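Side-chain contacts in anthranilate-CoA ligase (Stigmatella aurantiaca, PDB 4WV3), which belongs to the ANL superfamily of AMP-binding enzymes, with a large N-terminal AMP-binding region followed by a smaller C-terminal domain: residues F213-L218 and G243-A248; T268-A273 and C290-E295; L301-K306 and I334-S339. All blocks are in the same frame, centred on the assembly; numbering follows the deposited sequence.

Contact 1. Residues F213-L218 and G243-A248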
ATOM      1  N   PHE A 213      13.719   0.564   0.660  1.00 14.85           N
ATOM      2  CA  PHE A 213      13.252   1.776   0.002  1.00 16.57           C
ATOM      3  C   PHE A 213      11.952   1.492  -0.736  1.00 18.20           C
ATOM      4  O   PHE A 213      11.922   0.711  -1.686  1.00 19.67           O
ATOM      5  CB  PHE A 213      14.307   2.325  -0.961  1.00 17.32           C
ATOM      6  CG  PHE A 213      13.797   3.419  -1.857  1.00 18.02           C
ATOM      7  CD1 PHE A 213      13.139   4.518  -1.329  1.00 19.94           C
ATOM      8  CD2 PHE A 213      13.985   3.352  -3.229  1.00 16.28           C
ATOM      9  CE1 PHE A 213      12.667   5.526  -2.152  1.00 18.35           C
ATOM     10  CE2 PHE A 213      13.518   4.358  -4.058  1.00 20.06           C
ATOM     11  CZ  PHE A 213      12.859   5.446  -3.518  1.00 22.70           C
ATOM     12  N   ALA A 214      10.876   2.127  -0.285  1.00 18.00           N
ATOM     13  CA  ALA A 214       9.570   1.942  -0.898  1.00 15.50           C
ATOM     14  C   ALA A 214       9.090   3.225  -1.552  1.00 16.80           C
ATOM     15  O   ALA A 214       9.160   4.301  -0.956  1.00 15.01           O
ATOM     16  CB  ALA A 214       8.562   1.475   0.135  1.00 13.93           C
ATOM     17  N   LEU A 215       8.605   3.111  -2.784  1.00 19.18           N
ATOM     18  CA  LEU A 215       7.973   4.238  -3.448  1.00 20.38           C
ATOM     19  C   LEU A 215       6.628   4.487  -2.777  1.00 14.65           C
ATOM     20  O   LEU A 215       6.129   5.612  -2.755  1.00 13.53           O
ATOM     21  CB  LEU A 215       7.791   3.957  -4.940  1.00 14.84           C
ATOM     22  CG  LEU A 215       7.239   5.112  -5.776  1.00 17.67           C
ATOM     23  CD1 LEU A 215       8.073   6.364  -5.559  1.00 17.94           C
ATOM     24  CD2 LEU A 215       7.200   4.740  -7.249  1.00 13.30           C
ATOM     25  N   ALA A 216       6.056   3.421  -2.222  1.00 13.52           N
ATOM     26  CA  ALA A 216       4.822   3.510  -1.454  1.00 12.80           C
ATOM     27  C   ALA A 216       5.027   4.394  -0.231  1.00 13.54           C
ATOM     28  O   ALA A 216       6.033   4.277   0.469  1.00 19.95           O
ATOM     29  CB  ALA A 216       4.357   2.125  -1.035  1.00 10.31           C
ATOM     30  N   LYS A 217       4.069   5.278   0.021  1.00 12.72           N
ATOM     31  CA  LYS A 217       4.182   6.242   1.108  1.00 16.50           C
ATOM     32  C   LYS A 217       3.897   5.616   2.469  1.00 18.21           C
ATOM     33  O   LYS A 217       3.434   4.479   2.559  1.00 17.17           O
ATOM     34  CB  LYS A 217       3.250   7.428   0.865  1.00 16.50           C
ATOM     35  CG  LYS A 217       3.537   8.182  -0.421  1.00 17.66           C
ATOM     36  CD  LYS A 217       4.957   8.721  -0.433  1.00 14.46           C
ATOM     37  CE  LYS A 217       5.223   9.546  -1.679  1.00 11.75           C
ATOM     38  NZ  LYS A 217       6.593  10.129  -1.665  1.00 19.21           N
ATOM     39  N   LEU A 218       4.169   6.374   3.526  1.00 16.78           N
ATOM     40  CA  LEU A 218       4.047   5.869   4.889  1.00 16.96           C
ATOM     41  C   LEU A 218       2.607   5.834   5.409  1.00 13.81           C
ATOM     42  O   LEU A 218       2.340   5.234   6.450  1.00 15.96           O
ATOM     43  CB  LEU A 218       4.949   6.666   5.837  1.00 18.02           C
ATOM     44  CG  LEU A 218       6.452   6.478   5.610  1.00 12.71           C
ATOM     45  CD1 LEU A 218       7.258   7.476   6.425  1.00 12.98           C
ATOM     46  CD2 LEU A 218       6.871   5.054   5.944  1.00  9.49           C
ATOM     47  N   GLY A 243       9.527  13.323  -2.471  1.00 21.21           N
ATOM     48  CA  GLY A 243       9.098  13.895  -3.735  1.00 23.71           C
ATOM     49  C   GLY A 243       7.910  13.197  -4.369  1.00 27.45           C
ATOM     50  O   GLY A 243       7.391  12.217  -3.835  1.00 23.72           O
ATOM     51  N   ALA A 244       7.479  13.711  -5.517  1.00 36.17           N
ATOM     52  CA  ALA A 244       6.363  13.126  -6.250  1.00 27.93           C
ATOM     53  C   ALA A 244       6.747  11.766  -6.820  1.00 35.45           C
ATOM     54  O   ALA A 244       7.808  11.612  -7.427  1.00 32.57           O
ATOM     55  CB  ALA A 244       5.909  14.059  -7.360  1.00 24.12           C
ATOM     56  N   ALA A 245       5.876  10.783  -6.623  1.00 39.20           N
ATOM     57  CA  ALA A 245       6.138   9.418  -7.062  1.00 33.89           C
ATOM     58  C   ALA A 245       6.057   9.271  -8.579  1.00 36.87           C
ATOM     59  O   ALA A 245       6.581   8.311  -9.145  1.00 29.02           O
ATOM     60  CB  ALA A 245       5.173   8.455  -6.384  1.00 31.39           C
ATOM     61  N   ARG A 246       5.404  10.228  -9.232  1.00 38.38           N
ATOM     62  CA  ARG A 246       5.167  10.162 -10.673  1.00 39.21           C
ATOM     63  C   ARG A 246       6.451  10.227 -11.502  1.00 42.93           C
ATOM     64  O   ARG A 246       6.492   9.740 -12.633  1.00 38.53           O
ATOM     65  CB  ARG A 246       4.197  11.265 -11.109  1.00 46.30           C
ATOM     66  CG  ARG A 246       4.673  12.678 -10.808  1.00 51.76           C
ATOM     67  CD  ARG A 246       3.655  13.716 -11.259  1.00 55.65           C
ATOM     68  NE  ARG A 246       4.137  15.080 -11.056  1.00 67.86           N
ATOM     69  CZ  ARG A 246       3.902  15.804  -9.967  1.00 58.67           C
ATOM     70  NH1 ARG A 246       3.184  15.298  -8.974  1.00 51.75           N
ATOM     71  NH2 ARG A 246       4.384  17.036  -9.871  1.00 50.61           N
ATOM     72  N   VAL A 247       7.496  10.828 -10.941  1.00 35.56           N
ATOM     73  CA  VAL A 247       8.774  10.933 -11.637  1.00 33.17           C
ATOM     74  C   VAL A 247       9.625   9.693 -11.378  1.00 32.75           C
ATOM     75  O   VAL A 247      10.324   9.608 -10.369  1.00 30.95           O
ATOM     76  CB  VAL A 247       9.551  12.188 -11.204  1.00 22.57           C
ATOM     77  CG1 VAL A 247      10.759  12.393 -12.102  1.00 30.53           C
ATOM     78  CG2 VAL A 247       8.647  13.408 -11.245  1.00 27.01           C
ATOM     79  N   ALA A 248       9.560   8.737 -12.300  1.00 26.32           N
ATOM     80  CA  ALA A 248      10.237   7.454 -12.132  1.00 26.40           C
ATOM     81  C   ALA A 248      11.758   7.578 -12.157  1.00 25.71           C
ATOM     82  O   ALA A 248      12.463   6.754 -11.576  1.00 23.88           O
ATOM     83  CB  ALA A 248       9.766   6.466 -13.192  1.00 21.67           C
TER
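At the carboxyl end of strand 211-214 in the mixed sheet, where the chain runs out into a loop, Leu215 and Lys217 reach across to Ala245 and Gly243 in the loop that leads from strand 237-239 to helix 248-258. Leu215 makes the apolar half. Its CG stands anti to the backbone N (chi1 -175°), which carries the branch to Ala245, and CD1 rests against Ala245 CB at 3.7 Å. Ala245 belongs to a type I turn from Ala244 to Val247, and its small methyl lets the turn lie close to the leucine. Leu215 also touches Val251 of helix 248-258, which makes it a bridge between strand end and helix. Lys217 supplies the polar half. Its chain bends once at chi2 (-59°) and is then extended, long enough for NZ to hydrogen-bond Gly243 O at 3.1 Å. The C=O...N angle of 161° places the ammonium group almost straight in front of the carbonyl. The same side chain touches Asp69, whose carboxylate accepts the backbone N-H of Leu218. Val247 then occupies the N-cap position of helix 248-258. Two loops meeting above the carboxyl ends of adjacent parallel strands are characteristic of alpha/beta folds.

Contact 2. Residues T268-A273 and C290-E295. With 3UK (5'-O-[(S)-[(2-aminobenzoyl)oxy](hydroxy)phosphoryl]adenosine), chain C.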
ATOM      1  N   THR A 268       2.391  -0.524 -11.658  1.00 16.11           N
ATOM      2  CA  THR A 268       2.321   0.705 -12.437  1.00 19.80           C
ATOM      3  C   THR A 268       3.616   1.508 -12.312  1.00 16.70           C
ATOM      4  O   THR A 268       3.971   2.273 -13.209  1.00 18.65           O
ATOM      5  CB  THR A 268       1.118   1.582 -12.022  1.00 15.29           C
ATOM      6  OG1 THR A 268       1.053   2.737 -12.866  1.00 17.14           O
ATOM      7  CG2 THR A 268       1.245   2.025 -10.571  1.00 10.94           C
ATOM      8  N   GLY A 269       4.320   1.322 -11.200  1.00 14.15           N
ATOM      9  CA  GLY A 269       5.585   1.994 -10.973  1.00 12.65           C
ATOM     10  C   GLY A 269       6.724   1.285 -11.676  1.00 15.61           C
ATOM     11  O   GLY A 269       7.620   1.923 -12.228  1.00 15.19           O
ATOM     12  N   TYR A 270       6.688  -0.045 -11.654  1.00 13.17           N
ATOM     13  CA  TYR A 270       7.685  -0.847 -12.352  1.00 22.05           C
ATOM     14  C   TYR A 270       7.587  -0.644 -13.861  1.00 23.24           C
ATOM     15  O   TYR A 270       8.600  -0.616 -14.560  1.00 21.44           O
ATOM     16  CB  TYR A 270       7.527  -2.330 -12.013  1.00 17.64           C
ATOM     17  CG  TYR A 270       8.018  -2.711 -10.633  1.00 17.24           C
ATOM     18  CD1 TYR A 270       9.377  -2.746 -10.343  1.00 16.13           C
ATOM     19  CD2 TYR A 270       7.125  -3.050  -9.625  1.00 14.44           C
ATOM     20  CE1 TYR A 270       9.832  -3.097  -9.086  1.00 19.39           C
ATOM     21  CE2 TYR A 270       7.571  -3.405  -8.364  1.00 18.92           C
ATOM     22  CZ  TYR A 270       8.925  -3.427  -8.099  1.00 20.46           C
ATOM     23  OH  TYR A 270       9.371  -3.779  -6.846  1.00 10.31           O
ATOM     24  N   ALA A 271       6.361  -0.499 -14.354  1.00 19.06           N
ATOM     25  CA  ALA A 271       6.126  -0.288 -15.778  1.00 20.93           C
ATOM     26  C   ALA A 271       6.600   1.094 -16.218  1.00 19.53           C
ATOM     27  O   ALA A 271       7.167   1.250 -17.300  1.00 15.36           O
ATOM     28  CB  ALA A 271       4.653  -0.474 -16.107  1.00 19.72           C
ATOM     29  N   ALA A 272       6.363   2.091 -15.370  1.00 16.71           N
ATOM     30  CA  ALA A 272       6.789   3.457 -15.653  1.00 16.80           C
ATOM     31  C   ALA A 272       8.311   3.566 -15.695  1.00 23.77           C
ATOM     32  O   ALA A 272       8.866   4.318 -16.495  1.00 18.69           O
ATOM     33  CB  ALA A 272       6.216   4.415 -14.619  1.00  7.71           C
ATOM     34  N   ALA A 273       8.979   2.811 -14.828  1.00 18.34           N
ATOM     35  CA  ALA A 273      10.436   2.822 -14.768  1.00 17.81           C
ATOM     36  C   ALA A 273      11.041   2.174 -16.009  1.00 21.45           C
ATOM     37  O   ALA A 273      11.999   2.692 -16.585  1.00 17.09           O
ATOM     38  CB  ALA A 273      10.921   2.119 -13.509  1.00 14.68           C
ATOM     39  N   CYS A 290      13.337  -7.195  -4.916  1.00 17.98           N
ATOM     40  CA  CYS A 290      12.304  -6.190  -5.127  1.00 14.11           C
ATOM     41  C   CYS A 290      10.948  -6.758  -4.730  1.00 12.73           C
ATOM     42  O   CYS A 290      10.726  -7.967  -4.804  1.00 12.20           O
ATOM     43  CB  CYS A 290      12.281  -5.728  -6.584  1.00 16.97           C
ATOM     44  SG  CYS A 290      13.716  -4.742  -7.074  1.00 27.75           S
ATOM     45  N   VAL A 291      10.047  -5.882  -4.297  1.00 12.43           N
ATOM     46  CA  VAL A 291       8.720  -6.299  -3.862  1.00 11.58           C
ATOM     47  C   VAL A 291       7.641  -5.522  -4.610  1.00 13.20           C
ATOM     48  O   VAL A 291       7.755  -4.310  -4.795  1.00 10.21           O
ATOM     49  CB  VAL A 291       8.539  -6.095  -2.342  1.00 13.25           C
ATOM     50  CG1 VAL A 291       7.167  -6.574  -1.890  1.00 10.48           C
ATOM     51  CG2 VAL A 291       9.635  -6.814  -1.572  1.00 11.29           C
ATOM     52  N   SER A 292       6.600  -6.227  -5.044  1.00 17.04           N
ATOM     53  CA  SER A 292       5.478  -5.602  -5.736  1.00 12.47           C
ATOM     54  C   SER A 292       4.154  -5.955  -5.069  1.00 13.44           C
ATOM     55  O   SER A 292       3.957  -7.087  -4.626  1.00 16.21           O
ATOM     56  CB  SER A 292       5.447  -6.026  -7.205  1.00 14.70           C
ATOM     57  OG  SER A 292       4.339  -5.457  -7.878  1.00 14.82           O
ATOM     58  N   ALA A 293       3.250  -4.982  -4.999  1.00 14.64           N
ATOM     59  CA  ALA A 293       1.933  -5.201  -4.408  1.00 15.73           C
ATOM     60  C   ALA A 293       1.037  -4.017  -4.765  1.00 15.87           C
ATOM     61  O   ALA A 293       1.457  -3.112  -5.482  1.00 21.79           O
ATOM     62  CB  ALA A 293       2.003  -5.099  -2.894  1.00 14.14           C
ATOM     63  N   SER A 294      -0.182  -4.021  -4.236  1.00 16.17           N
ATOM     64  CA  SER A 294      -1.168  -3.000  -4.561  1.00 16.38           C
ATOM     65  C   SER A 294      -2.113  -3.584  -5.597  1.00 13.61           C
ATOM     66  O   SER A 294      -3.326  -3.641  -5.396  1.00 14.68           O
ATOM     67  CB  SER A 294      -0.487  -1.746  -5.109  1.00 14.49           C
ATOM     68  OG  SER A 294      -1.364  -0.633  -5.075  1.00 21.85           O
ATOM     69  N   GLU A 295      -1.534  -4.030  -6.706  1.00 13.11           N
ATOM     70  CA  GLU A 295      -2.266  -4.779  -7.726  1.00 17.28           C
ATOM     71  C   GLU A 295      -1.402  -5.918  -8.257  1.00 15.82           C
ATOM     72  O   GLU A 295      -0.189  -5.934  -8.040  1.00 21.55           O
ATOM     73  CB  GLU A 295      -2.716  -3.869  -8.875  1.00 12.78           C
ATOM     74  CG  GLU A 295      -3.868  -2.935  -8.524  1.00 16.64           C
ATOM     75  CD  GLU A 295      -4.538  -2.342  -9.750  1.00 19.73           C
ATOM     76  OE1 GLU A 295      -4.278  -2.833 -10.868  1.00 20.98           O
ATOM     77  OE2 GLU A 295      -5.327  -1.387  -9.597  1.00 14.11           O
TER
HETATM   78  C10 3UK C 601      -5.384  -5.523  -3.961  1.00 15.41           C
HETATM   79  C15 3UK C 601      -3.515  -6.954  -4.783  1.00 14.30           C
HETATM   80  C17 3UK C 601      -3.254  -8.563  -6.488  1.00 16.80           C
HETATM   81  C21 3UK C 601      -6.332  -6.559  -3.424  1.00 16.10           C
HETATM   82  C26 3UK C 601      -1.592  -3.635   0.475  1.00 15.05           C
HETATM   83  C28 3UK C 601       0.396  -4.988   0.270  1.00 16.55           C
HETATM   84  O01 3UK C 601      -2.883  -2.571  -1.267  1.00 18.22           O
HETATM   85  C02 3UK C 601      -2.897  -3.002  -0.135  1.00 17.11           C
HETATM   86  O03 3UK C 601      -3.933  -2.614   0.758  1.00 21.84           O
HETATM   87  P04 3UK C 601      -5.222  -1.839   0.238  1.00 17.89           P
HETATM   88  O05 3UK C 601      -6.142  -1.523   1.459  1.00 26.99           O
HETATM   89  O06 3UK C 601      -6.069  -2.712  -0.810  1.00 11.48           O
HETATM   90  C07 3UK C 601      -5.972  -4.144  -0.784  1.00 10.92           C
HETATM   91  C08 3UK C 601      -6.467  -4.671  -2.100  1.00  9.51           C
HETATM   92  O09 3UK C 601      -5.507  -4.370  -3.138  1.00 16.06           O
HETATM   93  N11 3UK C 601      -4.040  -6.002  -3.926  1.00 15.39           N
HETATM   94  C12 3UK C 601      -3.067  -5.595  -3.057  1.00 14.80           C
HETATM   95  N13 3UK C 601      -1.924  -6.277  -3.346  1.00 14.71           N
HETATM   96  C14 3UK C 601      -2.175  -7.126  -4.412  1.00 14.12           C
HETATM   97  N16 3UK C 601      -4.028  -7.675  -5.813  1.00 13.53           N
HETATM   98  N18 3UK C 601      -1.979  -8.771  -6.188  1.00 19.80           N
HETATM   99  C19 3UK C 601      -1.398  -8.098  -5.183  1.00 16.53           C
HETATM  100  N20 3UK C 601      -0.032  -8.327  -4.868  1.00 15.28           N
HETATM  101  O22 3UK C 601      -7.535  -6.535  -4.168  1.00 13.20           O
HETATM  102  C23 3UK C 601      -6.584  -6.140  -2.054  1.00 11.91           C
HETATM  103  O24 3UK C 601      -7.916  -6.524  -1.659  1.00 18.26           O
HETATM  104  O25 3UK C 601      -4.802  -0.525  -0.400  1.00 14.46           O
HETATM  105  C27 3UK C 601      -0.773  -4.424  -0.295  1.00 15.38           C
HETATM  106  C29 3UK C 601       0.726  -4.742   1.646  1.00 15.17           C
HETATM  107  C30 3UK C 601      -0.094  -3.955   2.418  1.00 15.68           C
HETATM  108  C31 3UK C 601      -1.262  -3.387   1.853  1.00 16.48           C
HETATM  109  N32 3UK C 601      -2.136  -2.548   2.673  1.00 18.68           N
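Helix 268-273 lies over strand 290-292 with their axes 10.3 Å apart at closest approach and their directions 124° apart, and the nearest CA atoms are those of Tyr270 and Ser292. Tyr270 bridges that gap alone from the helix side, a task for which its long, flat and polar-ended side chain is suited. With CG anti to the carbonyl carbon (chi1 -75°), the ring descends on the strand, and its OH donates to Val291 O at 2.7 Å. The oxygen lies at the ring edge, in plane, whereas the hydroxyl stands well above the carbonyl plane, off the lone pairs. Val291 also makes backbone bonds to strand 262-265, consistent with the tyrosine coming in from above. Cys290 and Ser292 both point toward the helix and flank this bond: Cys290 CB is 3.5 Å from Tyr270 OH, and Ser292 CB is 3.6 Å from Tyr270 CE2. Such small residues leave room for the ring. Beyond the strand the chain enters the ligand pocket, where Ala293 CB packs on the aminobenzoyl ring of 3UK at C28 (3.6 Å) and the Ser294 backbone lies against the adenine. The strand runs between strands 262-265 and 313-318, the helix completes the beta-alpha-beta unit 262-265, 267-274, 289-292, and Trp305 of helix 299-309 meets the Tyr270 ring edge-to-face.

Contact 3. Residues L301-K306 and I334-S339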
ATOM      1  N   LEU A 301       5.914  -8.086 -16.851  1.00 17.04           N
ATOM      2  CA  LEU A 301       6.670  -7.090 -16.100  1.00 20.91           C
ATOM      3  C   LEU A 301       7.735  -7.737 -15.224  1.00 20.03           C
ATOM      4  O   LEU A 301       8.812  -7.171 -15.024  1.00 19.41           O
ATOM      5  CB  LEU A 301       5.739  -6.225 -15.248  1.00 17.99           C
ATOM      6  CG  LEU A 301       5.201  -4.964 -15.924  1.00 20.82           C
ATOM      7  CD1 LEU A 301       4.351  -4.158 -14.955  1.00 24.30           C
ATOM      8  CD2 LEU A 301       6.348  -4.121 -16.463  1.00 18.90           C
ATOM      9  N   TRP A 302       7.433  -8.921 -14.700  1.00 21.06           N
ATOM     10  CA  TRP A 302       8.385  -9.641 -13.863  1.00 16.71           C
ATOM     11  C   TRP A 302       9.614 -10.030 -14.673  1.00 20.92           C
ATOM     12  O   TRP A 302      10.742  -9.912 -14.196  1.00 19.96           O
ATOM     13  CB  TRP A 302       7.746 -10.887 -13.244  1.00 16.58           C
ATOM     14  CG  TRP A 302       8.618 -11.546 -12.213  1.00 20.13           C
ATOM     15  CD1 TRP A 302       8.578 -11.353 -10.862  1.00 18.11           C
ATOM     16  CD2 TRP A 302       9.666 -12.495 -12.451  1.00 15.36           C
ATOM     17  NE1 TRP A 302       9.533 -12.125 -10.245  1.00 17.15           N
ATOM     18  CE2 TRP A 302      10.215 -12.834 -11.197  1.00 19.65           C
ATOM     19  CE3 TRP A 302      10.194 -13.092 -13.601  1.00 15.59           C
ATOM     20  CZ2 TRP A 302      11.264 -13.743 -11.062  1.00 15.80           C
ATOM     21  CZ3 TRP A 302      11.236 -13.993 -13.464  1.00 20.10           C
ATOM     22  CH2 TRP A 302      11.760 -14.310 -12.205  1.00 12.03           C
ATOM     23  N   TYR A 303       9.392 -10.493 -15.899  1.00 15.99           N
ATOM     24  CA  TYR A 303      10.492 -10.885 -16.772  1.00 22.26           C
ATOM     25  C   TYR A 303      11.265  -9.674 -17.284  1.00 23.77           C
ATOM     26  O   TYR A 303      12.492  -9.698 -17.354  1.00 22.60           O
ATOM     27  CB  TYR A 303       9.991 -11.731 -17.945  1.00 19.49           C
ATOM     28  CG  TYR A 303       9.560 -13.128 -17.556  1.00 18.50           C
ATOM     29  CD1 TYR A 303      10.471 -14.033 -17.030  1.00 16.48           C
ATOM     30  CD2 TYR A 303       8.246 -13.542 -17.724  1.00 18.92           C
ATOM     31  CE1 TYR A 303      10.083 -15.311 -16.673  1.00 18.17           C
ATOM     32  CE2 TYR A 303       7.849 -14.818 -17.370  1.00 19.42           C
ATOM     33  CZ  TYR A 303       8.771 -15.698 -16.845  1.00 17.37           C
ATOM     34  OH  TYR A 303       8.377 -16.969 -16.494  1.00 18.29           O
ATOM     35  N   ALA A 304      10.542  -8.615 -17.637  1.00 19.00           N
ATOM     36  CA  ALA A 304      11.163  -7.400 -18.156  1.00 22.74           C
ATOM     37  C   ALA A 304      12.091  -6.766 -17.125  1.00 21.74           C
ATOM     38  O   ALA A 304      13.125  -6.199 -17.473  1.00 25.34           O
ATOM     39  CB  ALA A 304      10.101  -6.406 -18.603  1.00 15.74           C
ATOM     40  N   TRP A 305      11.716  -6.870 -15.855  1.00 18.80           N
ATOM     41  CA  TRP A 305      12.536  -6.345 -14.773  1.00 17.58           C
ATOM     42  C   TRP A 305      13.689  -7.299 -14.480  1.00 21.24           C
ATOM     43  O   TRP A 305      14.804  -6.871 -14.183  1.00 22.46           O
ATOM     44  CB  TRP A 305      11.688  -6.136 -13.517  1.00 19.57           C
ATOM     45  CG  TRP A 305      12.390  -5.383 -12.430  1.00 17.76           C
ATOM     46  CD1 TRP A 305      13.090  -5.912 -11.386  1.00 16.72           C
ATOM     47  CD2 TRP A 305      12.461  -3.960 -12.280  1.00 16.30           C
ATOM     48  NE1 TRP A 305      13.591  -4.907 -10.594  1.00 17.71           N
ATOM     49  CE2 TRP A 305      13.220  -3.699 -11.121  1.00 14.88           C
ATOM     50  CE3 TRP A 305      11.958  -2.881 -13.014  1.00 15.77           C
ATOM     51  CZ2 TRP A 305      13.488  -2.405 -10.680  1.00 18.09           C
ATOM     52  CZ3 TRP A 305      12.223  -1.597 -12.573  1.00 10.97           C
ATOM     53  CH2 TRP A 305      12.981  -1.370 -11.418  1.00 12.73           C
ATOM     54  N   LYS A 306      13.413  -8.596 -14.576  1.00 18.30           N
ATOM     55  CA  LYS A 306      14.413  -9.625 -14.315  1.00 17.38           C
ATOM     56  C   LYS A 306      15.509  -9.622 -15.376  1.00 28.16           C
ATOM     57  O   LYS A 306      16.668  -9.907 -15.084  1.00 28.99           O
ATOM     58  CB  LYS A 306      13.751 -11.004 -14.254  1.00 15.56           C
ATOM     59  CG  LYS A 306      14.711 -12.155 -14.002  1.00 18.92           C
ATOM     60  CD  LYS A 306      15.405 -12.010 -12.659  1.00 22.93           C
ATOM     61  CE  LYS A 306      16.323 -13.187 -12.382  1.00 21.59           C
ATOM     62  NZ  LYS A 306      16.997 -13.061 -11.059  1.00 21.96           N
ATOM     63  N   ILE A 334       9.195 -18.612  -6.831  1.00 17.53           N
ATOM     64  CA  ILE A 334       8.487 -17.558  -7.547  1.00 17.00           C
ATOM     65  C   ILE A 334       7.759 -18.095  -8.772  1.00 15.96           C
ATOM     66  O   ILE A 334       8.358 -18.759  -9.618  1.00 20.02           O
ATOM     67  CB  ILE A 334       9.449 -16.448  -8.023  1.00 14.46           C
ATOM     68  CG1 ILE A 334      10.122 -15.767  -6.833  1.00 12.20           C
ATOM     69  CG2 ILE A 334       8.707 -15.420  -8.869  1.00 11.89           C
ATOM     70  CD1 ILE A 334      11.058 -14.653  -7.224  1.00 11.60           C
ATOM     71  N   ARG A 335       6.465 -17.810  -8.861  1.00 15.47           N
ATOM     72  CA  ARG A 335       5.721 -18.044 -10.091  1.00 18.24           C
ATOM     73  C   ARG A 335       5.215 -16.711 -10.633  1.00 17.34           C
ATOM     74  O   ARG A 335       4.266 -16.139 -10.096  1.00 21.17           O
ATOM     75  CB  ARG A 335       4.563 -19.018  -9.868  1.00 16.60           C
ATOM     76  CG  ARG A 335       3.671 -19.195 -11.089  1.00 18.69           C
ATOM     77  CD  ARG A 335       3.005 -20.560 -11.100  1.00 20.46           C
ATOM     78  NE  ARG A 335       3.985 -21.637 -11.208  1.00 21.42           N
ATOM     79  CZ  ARG A 335       3.674 -22.919 -11.363  1.00 24.02           C
ATOM     80  NH1 ARG A 335       2.403 -23.292 -11.431  1.00 15.77           N
ATOM     81  NH2 ARG A 335       4.633 -23.830 -11.452  1.00 26.58           N
ATOM     82  N   PRO A 336       5.867 -16.207 -11.693  1.00 19.15           N
ATOM     83  CA  PRO A 336       5.574 -14.901 -12.296  1.00 18.26           C
ATOM     84  C   PRO A 336       4.104 -14.738 -12.678  1.00 19.21           C
ATOM     85  O   PRO A 336       3.564 -15.547 -13.433  1.00 18.70           O
ATOM     86  CB  PRO A 336       6.451 -14.897 -13.552  1.00 15.76           C
ATOM     87  CG  PRO A 336       7.585 -15.805 -13.216  1.00 16.49           C
ATOM     88  CD  PRO A 336       6.983 -16.890 -12.371  1.00 16.34           C
ATOM     89  N   GLY A 337       3.469 -13.697 -12.149  1.00 13.92           N
ATOM     90  CA  GLY A 337       2.079 -13.417 -12.449  1.00 18.65           C
ATOM     91  C   GLY A 337       1.135 -13.827 -11.336  1.00 18.55           C
ATOM     92  O   GLY A 337      -0.021 -13.405 -11.306  1.00 18.74           O
ATOM     93  N   SER A 338       1.627 -14.651 -10.416  1.00 18.44           N
ATOM     94  CA  SER A 338       0.803 -15.154  -9.323  1.00 22.25           C
ATOM     95  C   SER A 338       1.116 -14.452  -8.007  1.00 18.27           C
ATOM     96  O   SER A 338       2.125 -13.757  -7.885  1.00 20.34           O
ATOM     97  CB  SER A 338       0.998 -16.661  -9.157  1.00 19.85           C
ATOM     98  OG  SER A 338       2.293 -16.950  -8.662  1.00 17.17           O
ATOM     99  N   SER A 339       0.244 -14.647  -7.022  1.00 17.52           N
ATOM    100  CA  SER A 339       0.438 -14.075  -5.696  1.00 17.36           C
ATOM    101  C   SER A 339       1.243 -15.020  -4.808  1.00 18.10           C
ATOM    102  O   SER A 339       1.452 -14.746  -3.627  1.00 17.36           O
ATOM    103  CB  SER A 339      -0.909 -13.762  -5.043  1.00 18.01           C
ATOM    104  OG  SER A 339      -1.630 -12.804  -5.796  1.00 12.30           O
TER
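Trp302, the first residue of helix segment 301-306 to touch the loop 334-339, presents a broad indole to Pro336 and Ile334. Its CG is anti to the backbone N (chi1 -171°), which swings the rings out from the helix toward the loop. Pro336 CG sits over one face in a CH-pi contact, 4.0 Å from the centroid of the six-membered ring and only 21° off its normal. A rigid, flat-sided proline suits such a surface. Ile334 approaches the same indole obliquely, with CG2 3.7 Å from Trp302 NE1 and CD1 3.9 Å from Trp302 CZ2. Both aliphatic branches are thus used, while the indole N-H itself bonds to Ile313 O. Tyr303, next along the helix, brings its phenol end obliquely to the same proline carbon, its OH 3.6 Å from Pro336 CG, and its CD1 meets the edge of the indole in plane. Pro336 CG therefore sits in the corner formed by the two aromatic side chains. One helical turn on from Trp302, Lys306 CB lies over the opposite indole face, toward its rim, while Lys306 NZ forms a salt bridge with Asp312.

The loop is shaped by a type II turn from Arg335 to Ser338, with Pro336 and Gly337 in the middle positions. Gly337 has a positive phi of 103°, suited to a residue without a side chain. Arg335 O is gripped twice by Ser338, by its N at 3.0 Å and its OG at 2.6 Å. The Arg335 guanidinium forms salt bridges through NH1 with Asp402 and Asp404. The contact thus lays helix 299-309 against the connection between strands 325-328 and 341-342, with Ile334 packed on Ile314 of strand 313-318 and strand 407-412 beside Arg335 and Ser338.

How the contacts relate
Contact 2 is buried, whereas contacts 1 and 3 lie at the surface. All three belong to the AMP-binding family region and follow one another along the chain. Contacts 1 and 2 reach the same mixed sheet and touch where Ala248 packs on Ala272 and Ala273. Contacts 2 and 3 join consecutive elements, strand 289-292 and helix 299-309; Trp305 packs against Cys290 and Ala273, and Ala271 against Leu301. Contacts 1 and 3 do not touch. The chemistry follows the place: a charged lysine reaches a loop carbonyl in contact 1, a neutral phenol serves a buried strand carbonyl in contact 2, and contact 3 relies on aromatic and aliphatic packing with no hydrogen bond across it.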